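Local atomic coordinates of alginate lyase, family PL7 (Zobellia galactanivorans, PDB entry 3ZPY), a protein that probably cleaves alginate chains by beta-elimination as a family PL7 polysaccharide lyase, of which this chain is the catalytic domain. Residues L87-G95 with L186-E194; V134-I145 with K156-E165. All coordinates share one frame; numbering follows the deposited sequence.

How the contacts relate
Both contacts belong to one beta-jelly roll, the fold of the PL7 catalytic domain, and their centres lie about 15 Å apart. Along the chain contact 2 is nested inside contact 1: 87-95 comes first, 134-145 and 156-165 follow, and 186-194 closes the loop. Contact 2 pairs neighbouring strands of one curved antiparallel sheet. In contact 1 the connection from that sheet to strand 96-107 of the other meets a hairpin of the second sheet. The two contacts touch inside the sandwich, where Val-193 and Tyr-188 of contact 1 pack on Val-139 of contact 2, forming part of the core between the domain's two sheets.

Contact 1: residues L87-G95 with L186-E194; sequences LASWTGDSG and LVYSGGYVE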
ATOM      1  N   LEU A  87      15.508   0.500   9.094  1.00 10.24           N
ATOM      2  CA  LEU A  87      14.564   0.887   8.047  1.00  9.21           C
ATOM      3  C   LEU A  87      15.176   0.465   6.703  1.00  8.35           C
ATOM      4  O   LEU A  87      16.358   0.743   6.450  1.00 10.31           O
ATOM      5  CB  LEU A  87      14.389   2.429   8.068  1.00 10.15           C
ATOM      6  CG  LEU A  87      13.715   3.042   9.300  1.00 11.17           C
ATOM      7  CD1 LEU A  87      13.839   4.588   9.311  1.00 13.33           C
ATOM      8  CD2 LEU A  87      12.260   2.571   9.455  1.00 11.40           C
ATOM      9  N   ALA A  88      14.358  -0.091   5.816  1.00  7.48           N
ATOM     10  CA  ALA A  88      14.844  -0.318   4.424  1.00  6.44           C
ATOM     11  C   ALA A  88      15.104   1.009   3.725  1.00  6.96           C
ATOM     12  O   ALA A  88      14.284   1.909   3.857  1.00  6.70           O
ATOM     13  CB  ALA A  88      13.862  -1.107   3.638  1.00  5.59           C
ATOM     14  N   SER A  89      16.182   1.066   2.958  1.00  6.66           N
ATOM     15  CA  SER A  89      16.533   2.235   2.221  1.00  7.07           C
ATOM     16  C   SER A  89      17.497   1.812   1.124  1.00  7.43           C
ATOM     17  O   SER A  89      18.622   1.397   1.389  1.00  7.35           O
ATOM     18  CB  SER A  89      17.236   3.228   3.169  1.00  8.65           C
ATOM     19  OG  SER A  89      17.687   4.414   2.491  1.00  9.85           O
ATOM     20  N   TRP A  90      17.027   1.840  -0.111  1.00  6.12           N
ATOM     21  CA  TRP A  90      17.827   1.325  -1.223  1.00  6.37           C
ATOM     22  C   TRP A  90      17.636   2.140  -2.461  1.00  7.13           C
ATOM     23  O   TRP A  90      16.766   3.045  -2.521  1.00  7.27           O
ATOM     24  CB  TRP A  90      17.469  -0.165  -1.480  1.00  7.41           C
ATOM     25  CG  TRP A  90      15.974  -0.460  -1.501  1.00  5.32           C
ATOM     26  CD1 TRP A  90      15.217  -1.045  -0.489  1.00  5.33           C
ATOM     27  CD2 TRP A  90      15.059  -0.204  -2.600  1.00  4.75           C
ATOM     28  NE1 TRP A  90      13.906  -1.161  -0.881  1.00  5.50           N
ATOM     29  CE2 TRP A  90      13.751  -0.645  -2.160  1.00  5.51           C
ATOM     30  CE3 TRP A  90      15.208   0.296  -3.870  1.00  5.73           C
ATOM     31  CZ2 TRP A  90      12.606  -0.517  -2.970  1.00  4.84           C
ATOM     32  CZ3 TRP A  90      14.087   0.431  -4.695  1.00  5.58           C
ATOM     33  CH2 TRP A  90      12.789   0.033  -4.265  1.00  5.97           C
ATOM     34  N   THR A  91      18.507   1.913  -3.426  1.00  7.17           N
ATOM     35  CA  THR A  91      18.705   2.867  -4.548  1.00  8.03           C
ATOM     36  C   THR A  91      18.156   2.283  -5.885  1.00  7.35           C
ATOM     37  O   THR A  91      18.547   1.195  -6.323  1.00  7.58           O
ATOM     38  CB  THR A  91      20.185   3.211  -4.639  1.00 10.40           C
ATOM     39  OG1 THR A  91      20.547   3.924  -3.445  1.00 10.55           O
ATOM     40  CG2 THR A  91      20.456   4.135  -5.778  1.00 10.67           C
ATOM     41  N   GLY A  92      17.312   3.018  -6.552  1.00  8.15           N
ATOM     42  CA  GLY A  92      16.597   2.545  -7.728  1.00  7.48           C
ATOM     43  C   GLY A  92      17.440   2.346  -8.981  1.00  6.02           C
ATOM     44  O   GLY A  92      16.930   1.658  -9.906  1.00  8.05           O
ATOM     45  N   ASP A  93      18.650   2.913  -9.050  1.00  7.32           N
ATOM     46  CA  ASP A  93      19.560   2.617 -10.176  1.00  8.36           C
ATOM     47  C   ASP A  93      20.893   1.953  -9.730  1.00  7.43           C
ATOM     48  O   ASP A  93      21.910   2.064 -10.413  1.00 14.21           O
ATOM     49  CB  ASP A  93      19.744   3.911 -11.027  1.00  9.34           C
ATOM     50  CG  ASP A  93      20.328   5.085 -10.231  1.00 10.62           C
ATOM     51  OD1 ASP A  93      20.585   4.914  -9.030  1.00  9.65           O
ATOM     52  OD2 ASP A  93      20.524   6.202 -10.840  1.00 16.82           O
ATOM     53  N   SER A  94      20.870   1.274  -8.578  1.00  8.09           N
ATOM     54  CA  SER A  94      21.975   0.383  -8.175  1.00 10.55           C
ATOM     55  C   SER A  94      21.390  -0.920  -7.653  1.00  8.99           C
ATOM     56  O   SER A  94      20.820  -0.963  -6.568  1.00  8.91           O
ATOM     57  CB  SER A  94      22.738   1.070  -7.070  1.00 13.26           C
ATOM     58  OG  SER A  94      23.816   0.271  -6.770  1.00 15.36           O
ATOM     59  N   GLY A  95      21.521  -2.012  -8.433  1.00  8.74           N
ATOM     60  CA  GLY A  95      20.870  -3.254  -8.073  1.00  7.77           C
ATOM     61  C   GLY A  95      19.470  -3.305  -8.592  1.00  8.77           C
ATOM     62  O   GLY A  95      18.908  -2.341  -9.082  1.00 10.23           O
ATOM     63  N   LEU A 186       6.606  -5.693  -8.699  1.00  3.98           N
ATOM     64  CA  LEU A 186       6.974  -4.247  -8.785  1.00  4.33           C
ATOM     65  C   LEU A 186       8.486  -4.188  -8.692  1.00  4.29           C
ATOM     66  O   LEU A 186       9.092  -4.688  -7.725  1.00  6.86           O
ATOM     67  CB  LEU A 186       6.287  -3.559  -7.636  1.00  5.65           C
ATOM     68  CG  LEU A 186       6.445  -2.040  -7.621  1.00  4.95           C
ATOM     69  CD1 LEU A 186       5.859  -1.427  -8.881  1.00  5.80           C
ATOM     70  CD2 LEU A 186       5.786  -1.483  -6.349  1.00  8.16           C
ATOM     71  N   VAL A 187       9.110  -3.650  -9.733  1.00  5.01           N
ATOM     72  CA  VAL A 187      10.580  -3.678  -9.877  1.00  5.06           C
ATOM     73  C   VAL A 187      11.028  -2.228  -9.978  1.00  5.17           C
ATOM     74  O   VAL A 187      10.471  -1.461 -10.740  1.00  6.17           O
ATOM     75  CB  VAL A 187      11.021  -4.473 -11.081  1.00  5.04           C
ATOM     76  CG1 VAL A 187      12.554  -4.537 -11.106  1.00  6.75           C
ATOM     77  CG2 VAL A 187      10.492  -5.964 -11.015  1.00  6.50           C
ATOM     78  N   TYR A 188      12.131  -1.928  -9.310  1.00  4.58           N
ATOM     79  CA  TYR A 188      12.849  -0.657  -9.476  1.00  5.61           C
ATOM     80  C   TYR A 188      14.283  -1.072  -9.770  1.00  5.05           C
ATOM     81  O   TYR A 188      14.939  -1.660  -8.911  1.00  5.15           O
ATOM     82  CB  TYR A 188      12.776   0.166  -8.141  1.00  5.58           C
ATOM     83  CG  TYR A 188      13.030   1.662  -8.272  1.00  5.43           C
ATOM     84  CD1 TYR A 188      13.406   2.299  -9.486  1.00  5.41           C
ATOM     85  CD2 TYR A 188      12.796   2.470  -7.168  1.00  6.11           C
ATOM     86  CE1 TYR A 188      13.648   3.715  -9.540  1.00  5.51           C
ATOM     87  CE2 TYR A 188      13.001   3.892  -7.201  1.00  5.97           C
ATOM     88  CZ  TYR A 188      13.383   4.489  -8.401  1.00  5.65           C
ATOM     89  OH  TYR A 188      13.589   5.904  -8.384  1.00  6.28           O
ATOM     90  N   SER A 189      14.721  -0.786 -11.014  1.00  4.59           N
ATOM     91  CA  SER A 189      16.031  -1.268 -11.492  1.00  5.58           C
ATOM     92  C   SER A 189      16.446  -0.417 -12.624  1.00  6.12           C
ATOM     93  O   SER A 189      15.627  -0.068 -13.496  1.00  5.70           O
ATOM     94  CB  SER A 189      15.926  -2.758 -11.946  1.00  6.16           C
ATOM     95  OG  SER A 189      17.224  -3.218 -12.348  1.00  7.54           O
ATOM     96  N   GLY A 190      17.704  -0.019 -12.623  1.00  6.95           N
ATOM     97  CA  GLY A 190      18.191   0.814 -13.730  1.00  8.98           C
ATOM     98  C   GLY A 190      17.561   2.207 -13.850  1.00  6.58           C
ATOM     99  O   GLY A 190      17.628   2.817 -14.878  1.00  9.23           O
ATOM    100  N   GLY A 191      16.953   2.650 -12.746  1.00  8.31           N
ATOM    101  CA  GLY A 191      16.217   3.823 -12.614  1.00  7.50           C
ATOM    102  C   GLY A 191      14.815   3.749 -13.226  1.00  6.12           C
ATOM    103  O   GLY A 191      14.116   4.711 -13.244  1.00  8.24           O
ATOM    104  N   TYR A 192      14.365   2.583 -13.681  1.00  6.05           N
ATOM    105  CA  TYR A 192      13.004   2.378 -14.147  1.00  6.05           C
ATOM    106  C   TYR A 192      12.126   1.780 -13.046  1.00  5.70           C
ATOM    107  O   TYR A 192      12.546   0.851 -12.347  1.00  7.21           O
ATOM    108  CB  TYR A 192      12.945   1.368 -15.307  1.00  6.19           C
ATOM    109  CG  TYR A 192      13.466   1.936 -16.624  1.00  5.76           C
ATOM    110  CD1 TYR A 192      14.871   2.038 -16.874  1.00  7.42           C
ATOM    111  CD2 TYR A 192      12.574   2.253 -17.643  1.00  6.75           C
ATOM    112  CE1 TYR A 192      15.334   2.522 -18.113  1.00  8.37           C
ATOM    113  CE2 TYR A 192      13.071   2.815 -18.859  1.00 10.75           C
ATOM    114  CZ  TYR A 192      14.397   2.873 -19.079  1.00 10.19           C
ATOM    115  OH  TYR A 192      14.982   3.377 -20.272  1.00 16.03           O
ATOM    116  N   VAL A 193      10.880   2.290 -12.919  1.00  5.30           N
ATOM    117  CA  VAL A 193       9.827   1.706 -12.058  1.00  5.87           C
ATOM    118  C   VAL A 193       8.911   0.936 -12.969  1.00  5.09           C
ATOM    119  O   VAL A 193       8.496   1.403 -14.030  1.00  5.26           O
ATOM    120  CB  VAL A 193       9.050   2.843 -11.389  1.00  5.10           C
ATOM    121  CG1 VAL A 193       7.878   2.278 -10.637  1.00  5.94           C
ATOM    122  CG2 VAL A 193      10.018   3.580 -10.480  1.00  7.92           C
ATOM    123  N   GLU A 194       8.626  -0.318 -12.577  1.00  4.95           N
ATOM    124  CA  GLU A 194       7.833  -1.235 -13.427  1.00  4.52           C
ATOM    125  C   GLU A 194       6.941  -2.137 -12.655  1.00  4.73           C
ATOM    126  O   GLU A 194       7.334  -2.645 -11.584  1.00  5.48           O
ATOM    127  CB  GLU A 194       8.762  -2.045 -14.315  1.00  5.08           C
ATOM    128  CG  GLU A 194       8.054  -2.995 -15.294  1.00  5.83           C
ATOM    129  CD  GLU A 194       8.998  -3.463 -16.367  1.00  6.54           C
ATOM    130  OE1 GLU A 194      10.257  -3.344 -16.182  1.00  8.03           O
ATOM    131  OE2 GLU A 194       8.516  -3.889 -17.428  1.00  8.29           O
TER
HETATM  132  O   HOH W   1      19.845  -0.599 -11.049  1.00  7.97           O
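A tight beta hairpin of the jelly roll, turning through a type I' turn from Ser-189 to Tyr-192, meets Gly-92 and its neighbours in the loop that crosses from one sheet to the other. The ring of Tyr-188 is the platform. Gly-92 CA lies 3.5 Å from the centroid of that ring and only 6° off its normal, a CH-pi contact, while Val-193 CG2 from within the hairpin backs the opposite face toward the rim. Glycine fits because a CB on Gly-92 would run into the phenol. With CG of Tyr-188 anti to the backbone N (chi1 -160°), the ring is carried beneath the type I turn of Thr-91 to Ser-94. Trp-90 comes to the same ring from another direction: its CZ3 edge reaches Tyr-188 CD2 at 3.5 Å, the planes standing 80° apart, so that the two rings meet at their borders with neither lying over the other's face. The indole is itself held by Glu-81 at NE1 and stacks on His-97. With an alanine at Tyr-188, Gly-92 CA would probably lose the ring face it lies on and Trp-90 CZ3 its CD2 neighbour, opening a gap under the turn. The backbones are joined as well. Gly-191 N donates to Gly-92 O at 3.0 Å, approaching from above the carbonyl plane, and Asp-93 CB sits 3.5 Å from the same Gly-191 N. Farther along, a water closes the contact, accepting from Gly-190 N at 2.7 Å and donating to Gly-95 O at 2.8 Å.

Contact 2: residues V134-I145 with K156-E165; sequences VEVDDVVRVQFI and KLKISGYVTE
Arg-141 of strand 138-146 and Glu-165 of helix 162-165, just beyond the partner strand of the hairpin, meet at about a right angle, guanidinium and carboxylate planes 69° apart. They form a salt bridge, NH2 of Arg-141 to OE2 of Glu-165 at 2.9 Å, though the hydrogen bond within it is bent and weak; a water also links Arg-141 NH1 to Glu-165 OE1. The arginine chain bends at chi3 (-54°), laying one guanidinium face over Ser-160 CB and Gly-161 N. Asp-138 approaches at the edge instead, taking NH1 of Arg-141 on the anti lone pair of its OD2 at 2.9 Å; its OD1 is held by His-125. In the guanidinium plane, Arg-141 NE reaches Gln-143 OE1 at 3.0 Å, which fixes the flip of that amide. Gln-143 NE2 then points across the strands, giving one bond to Ser-160 OG at 2.9 Å and another, from well above the carbonyl plane, to Lys-158 O at 3.2 Å. That oxygen also takes Gln-143 N. This polar face is consistent with the concave, substrate-binding side of PL7 lyases. The opposite face is apolar: Val-140 and Ile-159 lie side by side, CG2 to CG2 at 3.5 Å, and Leu-157 CD1 sits obliquely against Val-142 and Phe-144. Gly-161, the helix N-cap, gives its N-H back to Glu-165 OE2, and the helix start is pinned by Tyr-162 N to Asp-138 O at 2.8 Å and Val-163 N to Val-139 O at 3.0 Å. Strand 117-125, carrying the family's Gln-Ile-His sequence, flanks 138-146, where Val-139 and Val-140 form a classic bulge opposite Ile-124; strand 171-177 flanks 154-160, and strand 200-206 of the other sheet packs on Leu-157, Ile-159 and Val-163.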
ATOM      1  N   VAL A 134      15.018  17.271  -4.368  1.00 22.55           N
ATOM      2  CA  VAL A 134      13.837  16.935  -5.124  1.00 18.90           C
ATOM      3  C   VAL A 134      12.877  16.266  -4.156  1.00 18.10           C
ATOM      4  O   VAL A 134      13.300  15.387  -3.369  1.00 19.71           O
ATOM      5  CB  VAL A 134      14.155  15.990  -6.307  1.00 19.67           C
ATOM      6  CG1 VAL A 134      12.873  15.595  -7.026  1.00 15.84           C
ATOM      7  CG2 VAL A 134      15.089  16.729  -7.256  1.00 22.39           C
ATOM      8  N   GLU A 135      11.624  16.738  -4.148  1.00 19.36           N
ATOM      9  CA  GLU A 135      10.637  16.141  -3.287  1.00 18.32           C
ATOM     10  C   GLU A 135      10.070  14.880  -3.964  1.00 16.20           C
ATOM     11  O   GLU A 135       9.132  14.937  -4.735  1.00 16.48           O
ATOM     12  CB  GLU A 135       9.547  17.129  -2.902  1.00 24.83           C
ATOM     13  CG  GLU A 135      10.136  18.434  -2.404  1.00 31.70           C
ATOM     14  CD  GLU A 135       9.046  19.347  -1.875  1.00 37.47           C
ATOM     15  OE1 GLU A 135       7.967  18.820  -1.505  1.00 44.50           O
ATOM     16  OE2 GLU A 135       9.266  20.566  -1.817  1.00 51.51           O
ATOM     17  N   VAL A 136      10.636  13.734  -3.615  1.00 12.84           N
ATOM     18  CA  VAL A 136      10.257  12.466  -4.238  1.00 12.81           C
ATOM     19  C   VAL A 136       8.947  11.938  -3.596  1.00 10.80           C
ATOM     20  O   VAL A 136       7.953  11.716  -4.317  1.00 12.34           O
ATOM     21  CB  VAL A 136      11.396  11.476  -4.137  1.00 11.86           C
ATOM     22  CG1 VAL A 136      10.949  10.160  -4.751  1.00 11.29           C
ATOM     23  CG2 VAL A 136      12.634  12.009  -4.870  1.00 11.30           C
ATOM     24  N   ASP A 137       8.918  11.811  -2.265  1.00 11.77           N
ATOM     25  CA  ASP A 137       7.765  11.262  -1.540  1.00 12.13           C
ATOM     26  C   ASP A 137       7.373   9.905  -2.165  1.00  9.67           C
ATOM     27  O   ASP A 137       8.316   9.104  -2.416  1.00  8.68           O
ATOM     28  CB  ASP A 137       6.615  12.269  -1.459  1.00 14.05           C
ATOM     29  CG  ASP A 137       6.921  13.460  -0.562  1.00 20.07           C
ATOM     30  OD1 ASP A 137       7.586  13.361   0.519  1.00 24.50           O
ATOM     31  OD2 ASP A 137       6.464  14.539  -0.961  1.00 33.13           O
ATOM     32  N   ASP A 138       6.090   9.568  -2.418  1.00  8.00           N
ATOM     33  CA  ASP A 138       5.792   8.301  -3.110  1.00  8.36           C
ATOM     34  C   ASP A 138       6.371   8.318  -4.511  1.00  7.29           C
ATOM     35  O   ASP A 138       6.038   9.162  -5.321  1.00  9.19           O
ATOM     36  CB  ASP A 138       4.292   8.083  -3.268  1.00  9.39           C
ATOM     37  CG  ASP A 138       3.547   7.908  -1.942  1.00 13.85           C
ATOM     38  OD1 ASP A 138       4.152   7.596  -0.897  1.00 17.51           O
ATOM     39  OD2 ASP A 138       2.299   8.173  -1.920  1.00 12.81           O
ATOM     40  N   VAL A 139       7.196   7.301  -4.792  1.00  6.97           N
ATOM     41  CA  VAL A 139       7.758   7.074  -6.149  1.00  6.17           C
ATOM     42  C   VAL A 139       6.662   6.528  -7.059  1.00  5.39           C
ATOM     43  O   VAL A 139       6.476   6.968  -8.186  1.00  6.05           O
ATOM     44  CB  VAL A 139       8.960   6.134  -6.086  1.00  6.91           C
ATOM     45  CG1 VAL A 139       9.404   5.712  -7.452  1.00  6.94           C
ATOM     46  CG2 VAL A 139      10.107   6.753  -5.286  1.00  7.33           C
ATOM     47  N   VAL A 140       5.942   5.513  -6.544  1.00  4.95           N
ATOM     48  CA  VAL A 140       4.789   4.928  -7.333  1.00  4.52           C
ATOM     49  C   VAL A 140       3.770   4.433  -6.325  1.00  4.67           C
ATOM     50  O   VAL A 140       4.150   3.916  -5.254  1.00  5.87           O
ATOM     51  CB  VAL A 140       5.264   3.817  -8.334  1.00  4.97           C
ATOM     52  CG1 VAL A 140       5.737   2.535  -7.596  1.00  7.09           C
ATOM     53  CG2 VAL A 140       4.148   3.471  -9.338  1.00  5.30           C
ATOM     54  N   ARG A 141       2.513   4.617  -6.695  1.00  4.89           N
ATOM     55  CA  ARG A 141       1.376   4.000  -6.034  1.00  4.61           C
ATOM     56  C   ARG A 141       0.618   3.161  -7.044  1.00  4.63           C
ATOM     57  O   ARG A 141       0.193   3.675  -8.087  1.00  5.21           O
ATOM     58  CB  ARG A 141       0.454   5.077  -5.492  1.00  4.93           C
ATOM     59  CG  ARG A 141       1.020   5.765  -4.255  1.00  5.61           C
ATOM     60  CD  ARG A 141      -0.080   6.536  -3.496  1.00  7.86           C
ATOM     61  NE  ARG A 141      -0.830   7.486  -4.330  1.00  8.50           N
ATOM     62  CZ  ARG A 141      -0.414   8.707  -4.621  1.00  8.81           C
ATOM     63  NH1 ARG A 141       0.773   9.144  -4.223  1.00  8.34           N
ATOM     64  NH2 ARG A 141      -1.168   9.509  -5.391  1.00 10.77           N
ATOM     65  N   VAL A 142       0.402   1.861  -6.725  1.00  4.02           N
ATOM     66  CA  VAL A 142      -0.339   0.933  -7.576  1.00  4.58           C
ATOM     67  C   VAL A 142      -1.750   0.869  -6.994  1.00  3.96           C
ATOM     68  O   VAL A 142      -1.886   0.518  -5.823  1.00  4.57           O
ATOM     69  CB  VAL A 142       0.369  -0.416  -7.504  1.00  4.89           C
ATOM     70  CG1 VAL A 142      -0.420  -1.425  -8.341  1.00  6.19           C
ATOM     71  CG2 VAL A 142       1.823  -0.349  -7.973  1.00  6.12           C
ATOM     72  N   GLN A 143      -2.747   1.249  -7.809  1.00  4.42           N
ATOM     73  CA  GLN A 143      -4.071   1.498  -7.260  1.00  5.44           C
ATOM     74  C   GLN A 143      -5.121   0.879  -8.168  1.00  4.89           C
ATOM     75  O   GLN A 143      -4.901   0.658  -9.322  1.00  5.14           O
ATOM     76  CB  GLN A 143      -4.387   3.007  -7.200  1.00  5.32           C
ATOM     77  CG  GLN A 143      -3.293   3.743  -6.384  1.00  7.05           C
ATOM     78  CD  GLN A 143      -3.202   5.160  -6.634  1.00  8.92           C
ATOM     79  OE1 GLN A 143      -3.080   5.970  -5.695  1.00 11.66           O
ATOM     80  NE2 GLN A 143      -3.150   5.493  -7.927  1.00 13.49           N
ATOM     81  N   PHE A 144      -6.277   0.556  -7.570  1.00  4.65           N
ATOM     82  CA  PHE A 144      -7.509   0.384  -8.333  1.00  4.65           C
ATOM     83  C   PHE A 144      -8.470   1.561  -8.050  1.00  5.51           C
ATOM     84  O   PHE A 144      -8.616   1.939  -6.895  1.00  5.14           O
ATOM     85  CB  PHE A 144      -8.214  -0.941  -8.011  1.00  4.68           C
ATOM     86  CG  PHE A 144      -7.567  -2.166  -8.571  1.00  4.56           C
ATOM     87  CD1 PHE A 144      -6.724  -2.180  -9.697  1.00  6.15           C
ATOM     88  CD2 PHE A 144      -7.937  -3.379  -7.998  1.00  5.21           C
ATOM     89  CE1 PHE A 144      -6.175  -3.395 -10.126  1.00  6.05           C
ATOM     90  CE2 PHE A 144      -7.437  -4.584  -8.442  1.00  6.07           C
ATOM     91  CZ  PHE A 144      -6.549  -4.578  -9.536  1.00  6.82           C
ATOM     92  N   ILE A 145      -9.088   2.037  -9.131  1.00  5.51           N
ATOM     93  CA  ILE A 145     -10.011   3.119  -9.075  1.00  5.63           C
ATOM     94  C   ILE A 145     -11.330   2.669  -9.725  1.00  6.55           C
ATOM     95  O   ILE A 145     -11.337   2.029 -10.793  1.00  7.95           O
ATOM     96  CB  ILE A 145      -9.451   4.391  -9.745  1.00  5.21           C
ATOM     97  CG1 ILE A 145     -10.468   5.562  -9.590  1.00  7.24           C
ATOM     98  CG2 ILE A 145      -9.078   4.158 -11.235  1.00  6.30           C
ATOM     99  CD1 ILE A 145      -9.810   6.882  -9.796  1.00  7.58           C
ATOM    100  N   LYS A 156     -10.305   0.221 -12.875  1.00  6.44           N
ATOM    101  CA  LYS A 156      -9.044   0.479 -13.613  1.00  5.37           C
ATOM    102  C   LYS A 156      -7.840   0.405 -12.704  1.00  4.70           C
ATOM    103  O   LYS A 156      -7.900   0.800 -11.518  1.00  5.57           O
ATOM    104  CB  LYS A 156      -9.088   1.840 -14.295  1.00  6.92           C
ATOM    105  CG  LYS A 156     -10.134   1.888 -15.401  1.00  8.15           C
ATOM    106  CD  LYS A 156     -10.112   3.289 -16.025  1.00 13.24           C
ATOM    107  CE  LYS A 156     -11.115   3.356 -17.152  1.00 14.27           C
ATOM    108  NZ  LYS A 156     -10.924   4.612 -17.937  1.00 22.51           N
ATOM    109  N   LEU A 157      -6.733  -0.136 -13.232  1.00  4.46           N
ATOM    110  CA  LEU A 157      -5.468   0.028 -12.619  1.00  4.51           C
ATOM    111  C   LEU A 157      -5.066   1.512 -12.798  1.00  4.71           C
ATOM    112  O   LEU A 157      -5.068   2.050 -13.928  1.00  5.63           O
ATOM    113  CB  LEU A 157      -4.445  -0.898 -13.287  1.00  4.59           C
ATOM    114  CG  LEU A 157      -3.042  -0.815 -12.809  1.00  5.02           C
ATOM    115  CD1 LEU A 157      -2.803  -1.327 -11.386  1.00  6.73           C
ATOM    116  CD2 LEU A 157      -2.086  -1.463 -13.809  1.00  6.74           C
ATOM    117  N   LYS A 158      -4.587   2.137 -11.721  1.00  5.18           N
ATOM    118  CA  LYS A 158      -4.132   3.564 -11.823  1.00  4.62           C
ATOM    119  C   LYS A 158      -2.756   3.630 -11.201  1.00  4.62           C
ATOM    120  O   LYS A 158      -2.577   3.197 -10.060  1.00  4.65           O
ATOM    121  CB  LYS A 158      -5.120   4.496 -11.139  1.00  5.35           C
ATOM    122  CG  LYS A 158      -4.716   5.921 -11.248  1.00  6.31           C
ATOM    123  CD  LYS A 158      -5.889   6.827 -10.843  1.00  6.64           C
ATOM    124  CE  LYS A 158      -5.496   8.301 -11.056  1.00  7.34           C
ATOM    125  NZ  LYS A 158      -6.694   9.183 -10.729  1.00 11.23           N
ATOM    126  N   ILE A 159      -1.806   4.212 -11.971  1.00  4.69           N
ATOM    127  CA  ILE A 159      -0.428   4.347 -11.507  1.00  4.55           C
ATOM    128  C   ILE A 159      -0.184   5.801 -11.168  1.00  5.31           C
ATOM    129  O   ILE A 159      -0.214   6.652 -12.071  1.00  6.35           O
ATOM    130  CB  ILE A 159       0.519   3.868 -12.579  1.00  4.56           C
ATOM    131  CG1 ILE A 159       0.194   2.359 -12.984  1.00  5.28           C
ATOM    132  CG2 ILE A 159       1.961   3.990 -12.054  1.00  6.08           C
ATOM    133  CD1 ILE A 159       0.294   1.396 -11.867  1.00  6.40           C
ATOM    134  N   SER A 160       0.031   6.038  -9.879  1.00  5.41           N
ATOM    135  CA  SER A 160       0.218   7.439  -9.406  1.00  5.67           C
ATOM    136  C   SER A 160       1.568   7.495  -8.664  1.00  5.83           C
ATOM    137  O   SER A 160       2.377   6.600  -8.802  1.00  5.44           O
ATOM    138  CB  SER A 160      -0.966   7.801  -8.504  1.00  8.22           C
ATOM    139  OG  SER A 160      -2.177   7.872  -9.239  1.00  7.40           O
ATOM    140  N   GLY A 161       1.808   8.556  -7.881  1.00  6.07           N
ATOM    141  CA  GLY A 161       3.126   8.813  -7.361  1.00  6.53           C
ATOM    142  C   GLY A 161       4.006   9.581  -8.312  1.00  6.87           C
ATOM    143  O   GLY A 161       3.581   9.852  -9.441  1.00  6.94           O
ATOM    144  N   TYR A 162       5.266   9.836  -7.897  1.00  7.09           N
ATOM    145  CA  TYR A 162       6.154  10.780  -8.614  1.00  7.11           C
ATOM    146  C   TYR A 162       6.367  10.369 -10.089  1.00  7.19           C
ATOM    147  O   TYR A 162       6.278  11.175 -10.996  1.00  7.20           O
ATOM    148  CB  TYR A 162       7.492  10.825  -7.899  1.00  8.26           C
ATOM    149  CG  TYR A 162       8.419  11.792  -8.462  1.00  7.64           C
ATOM    150  CD1 TYR A 162       8.995  11.625  -9.748  1.00  9.54           C
ATOM    151  CD2 TYR A 162       8.619  12.995  -7.790  1.00 10.57           C
ATOM    152  CE1 TYR A 162       9.832  12.587 -10.283  1.00 12.86           C
ATOM    153  CE2 TYR A 162       9.464  13.986  -8.318  1.00 13.15           C
ATOM    154  CZ  TYR A 162      10.081  13.762  -9.589  1.00 12.71           C
ATOM    155  OH  TYR A 162      10.870  14.713 -10.183  1.00 19.15           O
ATOM    156  N   VAL A 163       6.496   9.049 -10.297  1.00  7.05           N
ATOM    157  CA  VAL A 163       6.948   8.560 -11.582  1.00  5.92           C
ATOM    158  C   VAL A 163       5.925   8.877 -12.717  1.00  6.06           C
ATOM    159  O   VAL A 163       6.327   9.033 -13.854  1.00  7.62           O
ATOM    160  CB  VAL A 163       7.250   7.018 -11.538  1.00  5.69           C
ATOM    161  CG1 VAL A 163       5.973   6.192 -11.373  1.00  7.09           C
ATOM    162  CG2 VAL A 163       8.103   6.626 -12.752  1.00  6.96           C
ATOM    163  N   THR A 164       4.656   9.054 -12.365  1.00  5.84           N
ATOM    164  CA  THR A 164       3.636   9.513 -13.330  1.00  6.62           C
ATOM    165  C   THR A 164       3.257  10.959 -13.019  1.00  8.21           C
ATOM    166  O   THR A 164       3.224  11.789 -13.945  1.00  8.62           O
ATOM    167  CB  THR A 164       2.427   8.585 -13.424  1.00  5.75           C
ATOM    168  OG1 THR A 164       1.858   8.467 -12.136  1.00  6.41           O
ATOM    169  CG2 THR A 164       2.771   7.268 -14.044  1.00  5.95           C
ATOM    170  N   GLU A 165       2.872  11.237 -11.772  1.00  8.81           N
ATOM    171  CA  GLU A 165       2.342  12.597 -11.504  1.00  9.68           C
ATOM    172  C   GLU A 165       3.271  13.750 -11.841  1.00  9.93           C
ATOM    173  O   GLU A 165       2.784  14.844 -12.131  1.00 15.36           O
ATOM    174  CB  GLU A 165       1.902  12.650 -10.043  1.00 12.72           C
ATOM    175  CG  GLU A 165       0.760  11.745  -9.660  1.00 12.80           C
ATOM    176  CD  GLU A 165       0.520  11.876  -8.173  1.00 19.06           C
ATOM    177  OE1 GLU A 165       0.744  12.947  -7.529  1.00 24.97           O
ATOM    178  OE2 GLU A 165       0.018  10.949  -7.608  1.00 23.41           O
TER
HETATM  179  O   HOH W   2       0.933  11.929  -4.905  1.00 18.88           O